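Local coordinates for protein beta-mannosidase (Trichoderma harzianum, PDB 4CVU) that probably hydrolyses terminal beta-linked mannose residues of mannose-containing glycans and oligosaccharides, as a fungal beta-mannosidase of glycoside hydrolase family 2, at residues Asp760-Val765 / Gly796-Thr801; Ile755-Asp760 / Thr791-Gly796; Glu381-Gly386 / Phe689-Ser694. All coordinates share one frame; numbering follows the deposited sequence.

Contact 1 of 3, residues Asp760-Val765 / Gly796-Thr801. With NAG (2-acetamido-2-deoxy-beta-D-glucopyranose), chain K.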
loop_
_atom_site.group_PDB
_atom_site.type_symbol
_atom_site.label_atom_id
_atom_site.label_comp_id
_atom_site.label_asym_id
_atom_site.label_seq_id
_atom_site.Cartn_x
_atom_site.Cartn_y
_atom_site.Cartn_z
ATOM N N ASP A 760 -12.139 39.493 -20.918
ATOM C CA ASP A 760 -13.519 39.007 -20.970
ATOM C C ASP A 760 -14.571 39.958 -20.356
ATOM O O ASP A 760 -15.751 39.591 -20.201
ATOM C CB ASP A 760 -13.626 37.610 -20.365
ATOM C CG ASP A 760 -13.504 37.598 -18.853
ATOM O OD1 ASP A 760 -13.270 38.671 -18.215
ATOM O OD2 ASP A 760 -13.635 36.482 -18.312
ATOM N N LEU A 761 -14.123 41.150 -19.986
ATOM C CA LEU A 761 -14.995 42.135 -19.361
ATOM C C LEU A 761 -15.994 42.669 -20.384
ATOM O O LEU A 761 -15.758 42.591 -21.601
ATOM C CB LEU A 761 -14.170 43.277 -18.768
ATOM C CG LEU A 761 -13.177 42.878 -17.680
ATOM C CD1 LEU A 761 -12.229 44.041 -17.405
ATOM C CD2 LEU A 761 -13.864 42.418 -16.401
ATOM N N TRP A 762 -17.107 43.199 -19.887
ATOM C CA TRP A 762 -18.204 43.665 -20.764
ATOM C C TRP A 762 -18.106 45.161 -21.108
ATOM O O TRP A 762 -19.069 45.764 -21.555
ATOM C CB TRP A 762 -19.581 43.348 -20.159
ATOM C CG TRP A 762 -19.837 41.856 -19.865
ATOM C CD1 TRP A 762 -19.032 40.789 -20.201
ATOM C CD2 TRP A 762 -20.981 41.301 -19.221
ATOM N NE1 TRP A 762 -19.606 39.631 -19.791
ATOM C CE2 TRP A 762 -20.792 39.910 -19.165
ATOM C CE3 TRP A 762 -22.148 41.848 -18.660
ATOM C CZ2 TRP A 762 -21.730 39.050 -18.568
ATOM C CZ3 TRP A 762 -23.070 40.999 -18.071
ATOM C CH2 TRP A 762 -22.856 39.615 -18.031
ATOM N N GLU A 763 -16.941 45.735 -20.897
ATOM C CA GLU A 763 -16.650 47.127 -21.259
ATOM C C GLU A 763 -15.161 47.225 -21.634
ATOM O O GLU A 763 -14.354 46.419 -21.165
ATOM C CB GLU A 763 -16.949 48.060 -20.091
ATOM C CG GLU A 763 -16.024 47.858 -18.901
ATOM C CD GLU A 763 -16.493 48.554 -17.642
ATOM O OE1 GLU A 763 -17.727 48.662 -17.420
ATOM O OE2 GLU A 763 -15.613 48.982 -16.861
ATOM N N PRO A 764 -14.806 48.189 -22.495
ATOM C CA PRO A 764 -13.390 48.430 -22.761
ATOM C C PRO A 764 -12.577 48.671 -21.486
ATOM O O PRO A 764 -13.109 49.157 -20.496
ATOM C CB PRO A 764 -13.398 49.679 -23.667
ATOM C CG PRO A 764 -14.819 50.144 -23.746
ATOM C CD PRO A 764 -15.673 48.979 -23.385
ATOM N N VAL A 765 -11.306 48.271 -21.513
ATOM C CA VAL A 765 -10.341 48.623 -20.472
ATOM C C VAL A 765 -9.022 49.046 -21.093
ATOM O O VAL A 765 -8.696 48.655 -22.212
ATOM C CB VAL A 765 -10.063 47.468 -19.488
ATOM C CG1 VAL A 765 -11.334 47.099 -18.768
ATOM C CG2 VAL A 765 -9.499 46.238 -20.188
ATOM N N GLY A 796 -11.171 46.177 -26.364
ATOM C CA GLY A 796 -12.624 46.206 -26.363
ATOM C C GLY A 796 -13.263 45.200 -25.411
ATOM O O GLY A 796 -12.604 44.273 -24.888
ATOM N N ALA A 797 -14.543 45.385 -25.162
ATOM C CA ALA A 797 -15.305 44.431 -24.392
ATOM C C ALA A 797 -15.269 43.035 -25.061
ATOM O O ALA A 797 -15.419 42.908 -26.286
ATOM C CB ALA A 797 -16.745 44.908 -24.258
ATOM N N ILE A 798 -15.086 42.003 -24.242
ATOM C CA ILE A 798 -14.961 40.613 -24.717
ATOM C C ILE A 798 -14.185 40.550 -26.041
ATOM O O ILE A 798 -14.714 40.149 -27.061
ATOM C CB ILE A 798 -16.339 39.895 -24.833
ATOM C CG1 ILE A 798 -17.121 39.995 -23.512
ATOM C CG2 ILE A 798 -16.124 38.413 -25.152
ATOM C CD1 ILE A 798 -18.525 39.480 -23.583
ATOM N N ASN A 799 -12.919 40.932 -26.002
ATOM C CA ASN A 799 -12.166 41.181 -27.219
ATOM C C ASN A 799 -10.655 41.022 -26.977
ATOM O O ASN A 799 -10.230 40.673 -25.887
ATOM C CB ASN A 799 -12.502 42.587 -27.727
ATOM C CG ASN A 799 -12.368 42.749 -29.237
ATOM O OD1 ASN A 799 -11.611 42.051 -29.908
ATOM N ND2 ASN A 799 -13.115 43.711 -29.777
ATOM N N THR A 800 -9.857 41.259 -28.010
ATOM C CA THR A 800 -8.410 41.085 -27.942
ATOM C C THR A 800 -7.739 42.233 -28.702
ATOM O O THR A 800 -8.393 42.888 -29.505
ATOM C CB THR A 800 -8.013 39.723 -28.530
ATOM O OG1 THR A 800 -6.701 39.374 -28.093
ATOM C CG2 THR A 800 -8.083 39.743 -30.070
ATOM N N THR A 801 -6.451 42.482 -28.439
ATOM C CA THR A 801 -5.672 43.468 -29.221
ATOM C C THR A 801 -4.211 43.064 -29.306
ATOM O O THR A 801 -3.636 42.629 -28.316
ATOM C CB THR A 801 -5.808 44.891 -28.600
ATOM O OG1 THR A 801 -5.135 45.853 -29.402
ATOM C CG2 THR A 801 -5.246 44.955 -27.206
HETATM C C1 NAG K . -13.094 44.068 -31.195
HETATM C C2 NAG K . -14.468 44.295 -31.844
HETATM C C3 NAG K . -14.426 45.004 -33.212
HETATM C C4 NAG K . -13.511 46.216 -33.184
HETATM C C5 NAG K . -12.174 45.784 -32.595
HETATM C C6 NAG K . -11.212 46.956 -32.486
HETATM C C7 NAG K . -16.202 42.682 -31.254
HETATM C C8 NAG K . -16.878 41.398 -31.644
HETATM N N2 NAG K . -15.211 43.063 -32.050
HETATM O O3 NAG K . -15.744 45.356 -33.615
HETATM O O4 NAG K . -13.356 46.730 -34.498
HETATM O O5 NAG K . -12.343 45.273 -31.288
HETATM O O6 NAG K . -9.918 46.419 -32.625
HETATM O O7 NAG K . -16.553 43.315 -30.248
HETATM O O HOH W 1 -12.298 44.692 -22.161
#

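Contact 2 of 3, residues Ile755-Asp760 / Thr791-Gly796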
loop_
_atom_site.group_PDB
_atom_site.type_symbol
_atom_site.label_atom_id
_atom_site.label_comp_id
_atom_site.label_asym_id
_atom_site.label_seq_id
_atom_site.Cartn_x
_atom_site.Cartn_y
_atom_site.Cartn_z
ATOM N N ILE A 755 2.585 39.273 -29.007
ATOM C CA ILE A 755 1.918 39.364 -27.714
ATOM C C ILE A 755 0.582 40.077 -27.888
ATOM O O ILE A 755 0.504 41.175 -28.445
ATOM C CB ILE A 755 2.766 40.070 -26.651
ATOM C CG1 ILE A 755 4.079 39.305 -26.486
ATOM C CG2 ILE A 755 2.019 40.076 -25.323
ATOM C CD1 ILE A 755 5.199 40.133 -25.975
ATOM N N TRP A 756 -0.470 39.422 -27.418
ATOM C CA TRP A 756 -1.823 39.949 -27.482
ATOM C C TRP A 756 -2.368 40.093 -26.091
ATOM O O TRP A 756 -2.044 39.277 -25.210
ATOM C CB TRP A 756 -2.717 38.969 -28.225
ATOM C CG TRP A 756 -2.376 38.774 -29.657
ATOM C CD1 TRP A 756 -1.286 38.166 -30.159
ATOM C CD2 TRP A 756 -3.178 39.157 -30.767
ATOM N NE1 TRP A 756 -1.349 38.138 -31.537
ATOM C CE2 TRP A 756 -2.513 38.736 -31.931
ATOM C CE3 TRP A 756 -4.427 39.776 -30.890
ATOM C CZ2 TRP A 756 -3.032 38.946 -33.211
ATOM C CZ3 TRP A 756 -4.940 39.995 -32.161
ATOM C CH2 TRP A 756 -4.239 39.584 -33.310
ATOM N N VAL A 757 -3.199 41.115 -25.896
ATOM C CA VAL A 757 -3.944 41.287 -24.660
ATOM C C VAL A 757 -5.430 40.962 -24.911
ATOM O O VAL A 757 -6.059 41.510 -25.847
ATOM C CB VAL A 757 -3.804 42.704 -24.093
ATOM C CG1 VAL A 757 -4.752 42.920 -22.923
ATOM C CG2 VAL A 757 -2.364 42.988 -23.661
ATOM N N THR A 758 -5.997 40.122 -24.042
ATOM C CA THR A 758 -7.364 39.625 -24.215
ATOM C C THR A 758 -8.142 39.825 -22.934
ATOM O O THR A 758 -7.620 39.569 -21.865
ATOM C CB THR A 758 -7.363 38.117 -24.590
ATOM O OG1 THR A 758 -6.680 37.919 -25.832
ATOM C CG2 THR A 758 -8.776 37.599 -24.743
ATOM N N SER A 759 -9.390 40.287 -23.045
ATOM C CA SER A 759 -10.208 40.646 -21.872
ATOM C C SER A 759 -11.595 40.061 -21.998
ATOM O O SER A 759 -12.175 40.142 -23.069
ATOM C CB SER A 759 -10.319 42.179 -21.744
ATOM O OG SER A 759 -11.304 42.543 -20.806
ATOM N N ASP A 760 -12.139 39.493 -20.918
ATOM C CA ASP A 760 -13.519 39.007 -20.970
ATOM C C ASP A 760 -14.571 39.958 -20.356
ATOM O O ASP A 760 -15.751 39.591 -20.201
ATOM C CB ASP A 760 -13.626 37.610 -20.365
ATOM C CG ASP A 760 -13.504 37.598 -18.853
ATOM O OD1 ASP A 760 -13.270 38.671 -18.215
ATOM O OD2 ASP A 760 -13.635 36.482 -18.312
ATOM N N THR A 791 4.508 48.951 -22.616
ATOM C CA THR A 791 3.576 49.437 -23.607
ATOM C C THR A 791 2.155 49.503 -23.038
ATOM O O THR A 791 1.750 48.640 -22.247
ATOM C CB THR A 791 3.611 48.580 -24.884
ATOM O OG1 THR A 791 2.592 49.037 -25.780
ATOM C CG2 THR A 791 3.358 47.129 -24.566
ATOM N N LYS A 792 1.429 50.550 -23.429
ATOM C CA LYS A 792 0.032 50.732 -23.052
ATOM C C LYS A 792 -0.864 50.016 -24.060
ATOM O O LYS A 792 -0.460 49.758 -25.185
ATOM C CB LYS A 792 -0.334 52.233 -22.986
ATOM C CG LYS A 792 0.148 52.946 -21.725
ATOM C CD LYS A 792 0.176 54.466 -21.875
ATOM N N PHE A 793 -2.079 49.697 -23.637
ATOM C CA PHE A 793 -3.067 49.052 -24.516
ATOM C C PHE A 793 -4.482 49.537 -24.227
ATOM O O PHE A 793 -4.799 49.961 -23.122
ATOM C CB PHE A 793 -3.012 47.516 -24.402
ATOM C CG PHE A 793 -3.421 46.990 -23.052
ATOM C CD1 PHE A 793 -4.757 46.753 -22.757
ATOM C CD2 PHE A 793 -2.477 46.738 -22.074
ATOM C CE1 PHE A 793 -5.136 46.291 -21.511
ATOM C CE2 PHE A 793 -2.861 46.266 -20.827
ATOM C CZ PHE A 793 -4.189 46.049 -20.544
ATOM N N ASN A 794 -5.317 49.470 -25.255
ATOM C CA ASN A 794 -6.764 49.530 -25.092
ATOM C C ASN A 794 -7.359 48.288 -25.710
ATOM O O ASN A 794 -6.974 47.905 -26.808
ATOM C CB ASN A 794 -7.351 50.753 -25.771
ATOM C CG ASN A 794 -7.034 52.019 -25.026
ATOM O OD1 ASN A 794 -7.801 52.446 -24.180
ATOM N ND2 ASN A 794 -5.882 52.600 -25.304
ATOM N N VAL A 795 -8.294 47.666 -24.999
ATOM C CA VAL A 795 -8.939 46.451 -25.480
ATOM C C VAL A 795 -10.445 46.549 -25.314
ATOM O O VAL A 795 -10.934 46.960 -24.257
ATOM C CB VAL A 795 -8.361 45.202 -24.772
ATOM C CG1 VAL A 795 -8.755 45.157 -23.290
ATOM C CG2 VAL A 795 -8.802 43.938 -25.492
ATOM N N GLY A 796 -11.171 46.177 -26.364
ATOM C CA GLY A 796 -12.624 46.206 -26.363
ATOM C C GLY A 796 -13.263 45.200 -25.411
ATOM O O GLY A 796 -12.604 44.273 -24.888
HETATM O O HOH W 1 -12.298 44.692 -22.161
#

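Contact 3 of 3, residues Glu381-Gly386 / Phe689-Ser694. With CD (cadmium ion), chain U.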
loop_
_atom_site.group_PDB
_atom_site.type_symbol
_atom_site.label_atom_id
_atom_site.label_comp_id
_atom_site.label_asym_id
_atom_site.label_seq_id
_atom_site.Cartn_x
_atom_site.Cartn_y
_atom_site.Cartn_z
ATOM N N GLU A 381 -24.087 38.227 -23.891
ATOM C CA GLU A 381 -22.996 37.309 -24.233
ATOM C C GLU A 381 -21.918 37.310 -23.164
ATOM O O GLU A 381 -21.596 38.362 -22.596
ATOM C CB GLU A 381 -22.345 37.766 -25.539
ATOM C CG GLU A 381 -23.146 37.387 -26.728
ATOM C CD GLU A 381 -22.580 37.918 -28.036
ATOM O OE1 GLU A 381 -21.407 38.276 -28.153
ATOM O OE2 GLU A 381 -23.342 37.940 -28.979
ATOM N N PHE A 382 -21.320 36.143 -22.898
ATOM C CA PHE A 382 -20.145 36.103 -22.048
ATOM C C PHE A 382 -19.175 35.025 -22.530
ATOM O O PHE A 382 -19.599 34.065 -23.204
ATOM C CB PHE A 382 -20.546 35.854 -20.592
ATOM C CG PHE A 382 -21.178 34.513 -20.377
ATOM C CD1 PHE A 382 -22.526 34.340 -20.555
ATOM C CD2 PHE A 382 -20.391 33.407 -20.046
ATOM C CE1 PHE A 382 -23.101 33.095 -20.383
ATOM C CE2 PHE A 382 -20.963 32.166 -19.863
ATOM C CZ PHE A 382 -22.316 32.003 -20.039
ATOM N N TYR A 383 -17.898 35.182 -22.192
ATOM C CA TYR A 383 -16.900 34.163 -22.512
ATOM C C TYR A 383 -16.953 33.060 -21.438
ATOM O O TYR A 383 -16.668 33.349 -20.274
ATOM C CB TYR A 383 -15.476 34.740 -22.553
ATOM C CG TYR A 383 -14.552 33.814 -23.316
ATOM C CD1 TYR A 383 -13.961 32.728 -22.695
ATOM C CD2 TYR A 383 -14.345 33.986 -24.676
ATOM C CE1 TYR A 383 -13.161 31.840 -23.397
ATOM C CE2 TYR A 383 -13.547 33.105 -25.386
ATOM C CZ TYR A 383 -12.966 32.024 -24.743
ATOM O OH TYR A 383 -12.185 31.114 -25.427
ATOM N N ALA A 384 -17.308 31.837 -21.819
ATOM C CA ALA A 384 -17.369 30.731 -20.835
ATOM C C ALA A 384 -15.971 30.208 -20.563
ATOM O O ALA A 384 -15.153 30.106 -21.477
ATOM C CB ALA A 384 -18.267 29.628 -21.334
ATOM N N LYS A 385 -15.674 29.954 -19.289
ATOM C CA LYS A 385 -14.357 29.526 -18.901
ATOM C C LYS A 385 -14.562 28.390 -17.908
ATOM O O LYS A 385 -15.298 28.573 -16.965
ATOM C CB LYS A 385 -13.616 30.677 -18.242
ATOM C CG LYS A 385 -13.333 31.891 -19.153
ATOM C CD LYS A 385 -12.546 33.006 -18.464
ATOM C CE LYS A 385 -13.275 33.500 -17.212
ATOM N NZ LYS A 385 -12.685 34.704 -16.571
ATOM N N GLY A 386 -13.983 27.231 -18.158
ATOM C CA GLY A 386 -14.047 26.144 -17.176
ATOM C C GLY A 386 -13.552 24.833 -17.743
ATOM O O GLY A 386 -12.500 24.806 -18.437
ATOM N N PHE A 689 -5.179 30.782 -27.163
ATOM C CA PHE A 689 -5.585 30.806 -28.590
ATOM C C PHE A 689 -7.125 30.851 -28.761
ATOM O O PHE A 689 -7.654 31.609 -29.569
ATOM C CB PHE A 689 -4.989 29.591 -29.306
ATOM C CG PHE A 689 -5.575 29.324 -30.651
ATOM C CD1 PHE A 689 -5.041 29.893 -31.778
ATOM C CD2 PHE A 689 -6.670 28.488 -30.776
ATOM C CE1 PHE A 689 -5.579 29.648 -33.004
ATOM C CE2 PHE A 689 -7.240 28.250 -32.013
ATOM C CZ PHE A 689 -6.688 28.828 -33.125
ATOM N N TYR A 690 -7.835 30.065 -27.961
ATOM C CA TYR A 690 -9.305 30.111 -27.965
ATOM C C TYR A 690 -9.824 31.496 -27.527
ATOM O O TYR A 690 -10.716 32.064 -28.163
ATOM C CB TYR A 690 -9.929 29.014 -27.081
ATOM C CG TYR A 690 -9.626 27.599 -27.515
ATOM C CD1 TYR A 690 -9.642 27.236 -28.865
ATOM C CD2 TYR A 690 -9.258 26.615 -26.563
ATOM C CE1 TYR A 690 -9.310 25.946 -29.257
ATOM C CE2 TYR A 690 -8.937 25.332 -26.957
ATOM C CZ TYR A 690 -8.960 24.991 -28.297
ATOM O OH TYR A 690 -8.642 23.681 -28.702
ATOM N N ARG A 691 -9.246 32.033 -26.450
ATOM C CA ARG A 691 -9.680 33.321 -25.937
ATOM C C ARG A 691 -9.445 34.501 -26.855
ATOM O O ARG A 691 -10.294 35.345 -26.957
ATOM C CB ARG A 691 -9.013 33.634 -24.647
ATOM C CG ARG A 691 -9.531 32.738 -23.531
ATOM C CD ARG A 691 -9.059 33.307 -22.221
ATOM N NE ARG A 691 -9.684 34.596 -21.889
ATOM C CZ ARG A 691 -9.510 35.209 -20.715
ATOM N NH1 ARG A 691 -8.747 34.641 -19.771
ATOM N NH2 ARG A 691 -10.124 36.359 -20.456
ATOM N N ARG A 692 -8.254 34.583 -27.422
ATOM C CA ARG A 692 -7.957 35.575 -28.491
ATOM C C ARG A 692 -8.965 35.539 -29.650
ATOM O O ARG A 692 -9.253 36.558 -30.313
ATOM C CB ARG A 692 -6.543 35.341 -29.031
ATOM C CG ARG A 692 -6.140 36.333 -30.121
ATOM C CD ARG A 692 -4.780 36.066 -30.724
ATOM N NE ARG A 692 -4.743 34.803 -31.447
ATOM C CZ ARG A 692 -3.662 34.307 -32.047
ATOM N NH1 ARG A 692 -2.507 34.968 -32.031
ATOM N NH2 ARG A 692 -3.730 33.126 -32.659
ATOM N N GLY A 693 -9.442 34.342 -29.958
ATOM C CA GLY A 693 -10.458 34.160 -30.981
ATOM C C GLY A 693 -11.760 34.927 -30.755
ATOM O O GLY A 693 -12.513 35.099 -31.682
ATOM N N SER A 694 -12.010 35.379 -29.522
ATOM C CA SER A 694 -13.159 36.221 -29.202
ATOM C C SER A 694 -13.192 37.468 -30.064
ATOM O O SER A 694 -14.263 37.939 -30.404
ATOM C CB SER A 694 -13.120 36.650 -27.722
ATOM O OG SER A 694 -11.999 37.497 -27.457
HETATM CD CD CD U . -22.134 38.482 -30.762
HETATM O O HOH W 2 -20.503 40.185 -31.333
HETATM O O HOH W 3 -21.343 36.179 -31.399
HETATM O O HOH W 4 -24.182 39.120 -32.208
#

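Contact 1 of 3, residues Asp760-Val765 / Gly796-Thr801
Ile798 lays its CD1 methyl beside the pyrrole side of the Trp762 indole, 3.7 Å from CD1 of that ring, and the two side chains run alongside each other in the same direction. CG1 of Ile798 stands anti to its own carbonyl carbon (chi1 -53°), which carries the branch back over the 760-765 backbone, 3.6 Å from Asp760 O. The backbone of the same residue makes the one direct hydrogen bond across the contact: Ile798 N donates to Leu761 O at 2.8 Å, with a C=O...N angle of 171°. Ala797 presses its CB against the Trp762-Glu763 peptide, 3.4 Å from Trp762 C. Here two loops of the Ig/CBM-like domain meet, the one leaving strand 752-759 and the turn between strands 790-795 and 799-807, each leading from one sheet to the other. A water lies between them, within hydrogen-bonding distance of Glu763 O and Gly796 O. With only an alanine at position 798, the indole would probably lose its aliphatic neighbour and a gap would open beside Asp760 O. One residue further on, Asn799 ND2 is bonded covalently to C1 of N-acetylglucosamine, and Asn799 OD1 accepts a hydrogen bond from Thr800 N.

Contact 2 of 3, residues Ile755-Asp760 / Thr791-Gly796
Strands 755-759 and 791-795 run in roughly the same direction at 44° to each other, their axes approaching to 7.8 Å, too far for backbone pairing; no direct hydrogen bond joins the segments and side chains fill the space between. Val757 meets Phe793 at about a right angle, its CG1 methyl lying over one face of the ring, 3.9 Å from the centroid and displaced toward the rim near CE1: a CH-pi contact. The ring is brought there by a chi1 of 66°, which sets Phe793 CG between its backbone N and carbonyl carbon. CG2 of Val757 also faces the ring, 4.1 Å from Phe793 CD2. Further along, Val795 splits its two methyls between partners: CG1 packs on Ser759 CB at 3.7 Å, while CG2 approaches Val757 O. Ser759 OG lies 2.7 Å from a water that is also within hydrogen-bonding distance of Gly796 O, and the same hydroxyl is hydrogen-bonded to Leu761 N. Leu826 touches both Val757 and Phe793, and Ile803 does the same from strand 799-807. Inward-facing residues of two sheets, packed face to face at a moderate angle, are characteristic of the beta-sandwich core of an Ig-like domain.

Contact 3 of 3, residues Glu381-Gly386 / Phe689-Ser694
Strand 380-389 belongs to the mainly parallel sheet of the catalytic domain, a TIM barrel in family 2 glycosidases, and this contact joins its first half to the C-terminal end of helix 664-692. Tyr383 reaches across, CG anti to its backbone N (chi1 -161°), and thrusts its hydroxyl against the helix backbone, with OH 3.2 Å from Tyr690 C and 3.5 Å from Tyr690 CB. CA and CG of Arg691 approach the phenol obliquely from one side, Arg691 CG lying 3.7 Å from Tyr383 CZ. The ring and the guanidinium are tilted 33° apart, and with Arg691 CZ 5.9 Å from the ring centroid any cation-pi attraction is weak at most. Over one face of that guanidinium, centrally placed, sits Lys385 CD, 4.3 Å from Arg691 NH1. At the helix end the Arg691 carbonyl takes two bonds, from Ser694 N and from Ser694 OG, the latter at 2.8 Å. At the start of the other segment, Glu381 grips a cadmium ion with both carboxylate oxygens, the bond from OE2 being 2.2 Å, and three waters also bind the metal. The charged ends of Lys385 and Arg691 come near one another, Lys385 NZ and Arg691 NH2 lying 4.9 Å apart. Both lie near the carboxylate of Asp760, which forms a salt bridge with Lys385 and probably makes their closeness tolerable, while the carbonyls of Thr736 and Glu738 receive Arg691 NH1.

In the fold
From the N terminus, contact 3 comes first: it spans some 300 residues, bringing strand 380-389 of the catalytic domain against the end of helix 664-692, and it closes before the other two open. Contacts 2 and 1 follow within the Ig/CBM-like domain, each closing a loop of about 30 residues. Their segments alternate along the chain, so the two loops cross, sharing Asp760, Gly796 and one water. Contact 2 joins the two sheets of that domain, and contact 1 ties together two connections that pass between those sheets at one end. Lys385 and Asp760, in a salt bridge, link contact 3 to both, while Ile798 CD1 packs on Glu381 O, fastening the Ig-like domain to the catalytic one.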